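PDB 3F6Z: membrane-bound lysozyme inhibitor of C-type lysozyme from Pseudomonas aeruginosa, which specifically inhibits C-type lysozymes and is a lipoprotein of the bacterial outer membrane. Local coordinates for residues 10-23 and 32-44. Numbering follows the deposited sequence.
Sequences LPGDAKLDTRSVDY and TVQYLNKGDNSLA
Arg-19 and Tyr-35 form the central hydrogen-bonded pair of an antiparallel hairpin, strands 16-25 and 30-38, within the eight-stranded beta barrel of this inhibitor. Tyr-35 N reaches Arg-19 O at 2.7 Å and almost straight (178° at the hydrogen), and Arg-19 N returns a bond to Tyr-35 O; the same paired bonds recur at Asp-17 with Asn-37 and at Val-21 with Val-33. The axes of 16-23 and 32-38 approach to 4.5 Å, with 155° between their directions.

On the face of Val-21 and Val-33, the Tyr-35 ring takes Val-21 CG2 at its edge, in plane, 3.8 Å from CE2, while Val-33 CG1 lies over one face toward the rim. Tyr-35 OH donates to Tyr-23 OH at 2.6 Å, and Trp-74 both hydrogen-bonds Tyr-35 OH and meets the Tyr-23 ring edge-to-face.

Toward the turn that follows strand 30-38, residues 11-15 fold around Lys-38. The lysine chain is extended as far as CE, its CD passing 3.5 Å from Leu-10 CB, and bends only at the last torsion (chi4 65°), NZ hydrogen-bonding Ala-14 O at 2.5 Å in the carbonyl plane and Gly-12 O at 3.1 Å from well above the plane. Asp-6 of the second subunit adds a salt bridge to this buried charge. At the type II' turn from Lys-38 to Asn-41, a water donates to Lys-15 O and accepts from Gly-39 N at 3.0 Å.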
# COMPACT_ATOMS: atom_id res chain seq x y z
N LEU B 10 11.62 -12.22 -14.06
CA LEU B 10 10.90 -12.53 -12.83
C LEU B 10 11.71 -13.58 -12.06
O LEU B 10 12.11 -14.59 -12.63
CB LEU B 10 9.50 -13.05 -13.15
CG LEU B 10 8.62 -12.10 -13.98
CD1 LEU B 10 7.30 -12.77 -14.29
CD2 LEU B 10 8.39 -10.81 -13.22
N PRO B 11 11.95 -13.35 -10.76
CA PRO B 11 12.72 -14.25 -9.90
C PRO B 11 12.15 -15.65 -9.65
O PRO B 11 10.93 -15.85 -9.61
CB PRO B 11 12.84 -13.45 -8.61
CG PRO B 11 11.53 -12.74 -8.56
CD PRO B 11 11.39 -12.23 -9.98
N GLY B 12 13.05 -16.61 -9.46
CA GLY B 12 12.64 -17.97 -9.17
C GLY B 12 12.38 -18.85 -10.37
O GLY B 12 12.28 -18.38 -11.50
N ASP B 13 12.25 -20.14 -10.10
CA ASP B 13 12.00 -21.14 -11.14
C ASP B 13 10.55 -21.61 -11.14
O ASP B 13 10.21 -22.56 -11.84
CB ASP B 13 12.94 -22.33 -10.93
CG ASP B 13 14.40 -21.94 -11.07
OD1 ASP B 13 15.28 -22.78 -10.76
OD2 ASP B 13 14.68 -20.80 -11.50
N ALA B 14 9.70 -20.96 -10.35
CA ALA B 14 8.30 -21.35 -10.29
C ALA B 14 7.65 -21.15 -11.66
O ALA B 14 8.10 -20.33 -12.46
CB ALA B 14 7.57 -20.52 -9.25
N LYS B 15 6.60 -21.92 -11.91
CA LYS B 15 5.88 -21.84 -13.17
C LYS B 15 5.18 -20.49 -13.29
O LYS B 15 4.58 -20.01 -12.33
CB LYS B 15 4.85 -22.97 -13.25
CG LYS B 15 4.01 -22.98 -14.52
CD LYS B 15 4.86 -23.11 -15.77
CE LYS B 15 5.74 -24.36 -15.72
NZ LYS B 15 6.61 -24.45 -16.92
N LEU B 16 5.26 -19.89 -14.48
CA LEU B 16 4.61 -18.61 -14.72
C LEU B 16 3.25 -18.80 -15.38
O LEU B 16 3.12 -19.57 -16.33
CB LEU B 16 5.47 -17.72 -15.62
CG LEU B 16 4.75 -16.47 -16.16
CD1 LEU B 16 4.32 -15.60 -14.99
CD2 LEU B 16 5.64 -15.69 -17.11
N ASP B 17 2.25 -18.09 -14.88
CA ASP B 17 0.90 -18.17 -15.43
C ASP B 17 0.47 -16.77 -15.86
O ASP B 17 0.39 -15.85 -15.04
CB ASP B 17 -0.07 -18.71 -14.39
CG ASP B 17 -1.48 -18.81 -14.92
OD1 ASP B 17 -1.68 -19.47 -15.97
OD2 ASP B 17 -2.40 -18.22 -14.31
N THR B 18 0.18 -16.62 -17.14
CA THR B 18 -0.22 -15.33 -17.68
C THR B 18 -1.63 -15.33 -18.24
O THR B 18 -2.06 -16.30 -18.87
CB THR B 18 0.76 -14.89 -18.79
OG1 THR B 18 2.07 -14.74 -18.23
CG2 THR B 18 0.33 -13.57 -19.40
N ARG B 19 -2.35 -14.24 -18.01
CA ARG B 19 -3.72 -14.15 -18.46
C ARG B 19 -4.15 -12.71 -18.72
O ARG B 19 -3.86 -11.81 -17.92
CB ARG B 19 -4.62 -14.79 -17.41
CG ARG B 19 -6.10 -14.74 -17.72
CD ARG B 19 -6.88 -15.23 -16.52
NE ARG B 19 -8.30 -14.95 -16.65
CZ ARG B 19 -9.14 -14.90 -15.62
NH1 ARG B 19 -8.69 -15.12 -14.39
NH2 ARG B 19 -10.42 -14.62 -15.82
N SER B 20 -4.83 -12.48 -19.84
CA SER B 20 -5.32 -11.15 -20.18
C SER B 20 -6.83 -11.12 -19.95
O SER B 20 -7.54 -12.02 -20.38
CB SER B 20 -5.03 -10.83 -21.64
OG SER B 20 -3.64 -10.72 -21.87
N VAL B 21 -7.31 -10.09 -19.28
CA VAL B 21 -8.73 -9.98 -19.00
C VAL B 21 -9.27 -8.61 -19.40
O VAL B 21 -8.67 -7.58 -19.09
CB VAL B 21 -9.02 -10.24 -17.49
CG1 VAL B 21 -10.51 -10.21 -17.23
CG2 VAL B 21 -8.42 -11.58 -17.07
N ASP B 22 -10.41 -8.61 -20.09
CA ASP B 22 -11.03 -7.37 -20.52
C ASP B 22 -12.06 -6.94 -19.49
O ASP B 22 -12.80 -7.77 -18.97
CB ASP B 22 -11.71 -7.53 -21.88
CG ASP B 22 -10.82 -8.22 -22.90
OD1 ASP B 22 -9.65 -7.81 -23.05
OD2 ASP B 22 -11.29 -9.17 -23.54
N TYR B 23 -12.10 -5.65 -19.20
CA TYR B 23 -13.04 -5.10 -18.23
C TYR B 23 -13.79 -3.91 -18.79
O TYR B 23 -13.44 -3.36 -19.84
CB TYR B 23 -12.31 -4.59 -16.97
CG TYR B 23 -11.69 -5.63 -16.08
CD1 TYR B 23 -12.36 -6.09 -14.93
CD2 TYR B 23 -10.43 -6.16 -16.36
CE1 TYR B 23 -11.78 -7.04 -14.10
CE2 TYR B 23 -9.85 -7.12 -15.53
CZ TYR B 23 -10.52 -7.55 -14.41
OH TYR B 23 -9.95 -8.53 -13.63
N THR B 32 -7.96 -3.63 -20.92
CA THR B 32 -7.52 -5.00 -20.71
C THR B 32 -6.36 -5.03 -19.73
O THR B 32 -5.45 -4.20 -19.81
CB THR B 32 -7.04 -5.64 -22.03
OG1 THR B 32 -8.11 -5.61 -22.98
CG2 THR B 32 -6.60 -7.09 -21.80
N VAL B 33 -6.39 -5.99 -18.82
CA VAL B 33 -5.36 -6.13 -17.80
C VAL B 33 -4.59 -7.43 -18.00
O VAL B 33 -5.15 -8.44 -18.43
CB VAL B 33 -5.99 -6.15 -16.38
CG1 VAL B 33 -4.93 -6.53 -15.34
CG2 VAL B 33 -6.58 -4.78 -16.06
N GLN B 34 -3.30 -7.41 -17.70
CA GLN B 34 -2.52 -8.63 -17.82
C GLN B 34 -2.12 -9.08 -16.42
O GLN B 34 -1.52 -8.32 -15.66
CB GLN B 34 -1.26 -8.42 -18.67
CG GLN B 34 -0.52 -9.73 -18.91
CD GLN B 34 0.70 -9.58 -19.80
OE1 GLN B 34 1.69 -8.95 -19.43
NE2 GLN B 34 0.64 -10.18 -20.99
N TYR B 35 -2.46 -10.31 -16.09
CA TYR B 35 -2.13 -10.85 -14.79
C TYR B 35 -0.95 -11.79 -14.92
O TYR B 35 -0.90 -12.60 -15.85
CB TYR B 35 -3.34 -11.58 -14.19
CG TYR B 35 -4.47 -10.64 -13.84
CD1 TYR B 35 -4.35 -9.77 -12.76
CD2 TYR B 35 -5.63 -10.59 -14.61
CE1 TYR B 35 -5.35 -8.86 -12.45
CE2 TYR B 35 -6.65 -9.68 -14.31
CZ TYR B 35 -6.50 -8.82 -13.23
OH TYR B 35 -7.48 -7.91 -12.93
N LEU B 36 0.00 -11.68 -14.00
CA LEU B 36 1.18 -12.53 -14.00
C LEU B 36 1.38 -13.10 -12.61
O LEU B 36 1.58 -12.36 -11.65
CB LEU B 36 2.43 -11.76 -14.43
CG LEU B 36 2.44 -11.18 -15.85
CD1 LEU B 36 1.93 -9.74 -15.82
CD2 LEU B 36 3.85 -11.22 -16.42
N ASN B 37 1.31 -14.43 -12.52
CA ASN B 37 1.48 -15.13 -11.26
C ASN B 37 2.64 -16.11 -11.36
O ASN B 37 2.61 -17.05 -12.16
CB ASN B 37 0.20 -15.89 -10.90
CG ASN B 37 -1.02 -14.99 -10.87
OD1 ASN B 37 -2.03 -15.28 -11.51
ND2 ASN B 37 -0.94 -13.90 -10.12
N LYS B 38 3.67 -15.89 -10.55
CA LYS B 38 4.84 -16.74 -10.55
C LYS B 38 5.41 -16.84 -9.14
O LYS B 38 6.06 -15.92 -8.65
CB LYS B 38 5.89 -16.16 -11.50
CG LYS B 38 7.20 -16.93 -11.56
CD LYS B 38 8.17 -16.26 -12.53
CE LYS B 38 9.56 -16.89 -12.47
NZ LYS B 38 9.57 -18.31 -12.92
N GLY B 39 5.15 -17.96 -8.47
CA GLY B 39 5.66 -18.14 -7.12
C GLY B 39 5.14 -17.09 -6.16
O GLY B 39 3.94 -16.84 -6.09
N ASP B 40 6.04 -16.45 -5.42
CA ASP B 40 5.65 -15.42 -4.46
C ASP B 40 5.21 -14.13 -5.12
O ASP B 40 4.63 -13.26 -4.47
CB ASP B 40 6.79 -15.09 -3.50
CG ASP B 40 7.20 -16.26 -2.64
OD1 ASP B 40 6.35 -17.15 -2.39
OD2 ASP B 40 8.38 -16.29 -2.21
N ASN B 41 5.51 -13.99 -6.40
CA ASN B 41 5.14 -12.78 -7.11
C ASN B 41 3.85 -12.91 -7.89
O ASN B 41 3.58 -13.93 -8.52
CB ASN B 41 6.27 -12.35 -8.06
CG ASN B 41 7.53 -11.95 -7.33
OD1 ASN B 41 8.53 -12.66 -7.36
ND2 ASN B 41 7.48 -10.81 -6.65
N SER B 42 3.06 -11.84 -7.83
CA SER B 42 1.79 -11.78 -8.52
C SER B 42 1.63 -10.32 -8.94
O SER B 42 1.64 -9.42 -8.10
CB SER B 42 0.67 -12.20 -7.58
OG SER B 42 -0.59 -12.05 -8.19
N LEU B 43 1.50 -10.09 -10.24
CA LEU B 43 1.38 -8.73 -10.74
C LEU B 43 0.17 -8.53 -11.62
O LEU B 43 -0.44 -9.49 -12.10
CB LEU B 43 2.64 -8.37 -11.54
CG LEU B 43 3.99 -8.69 -10.90
CD1 LEU B 43 5.09 -8.50 -11.94
CD2 LEU B 43 4.22 -7.81 -9.68
N ALA B 44 -0.17 -7.27 -11.84
CA ALA B 44 -1.28 -6.88 -12.68
C ALA B 44 -0.86 -5.61 -13.39
O ALA B 44 -0.56 -4.59 -12.75
CB ALA B 44 -2.52 -6.62 -11.82
O HOH W 1 8.42 -14.78 -9.29
O HOH W 2 3.55 -20.05 -9.94
O HOH W 3 -3.13 -18.05 -12.00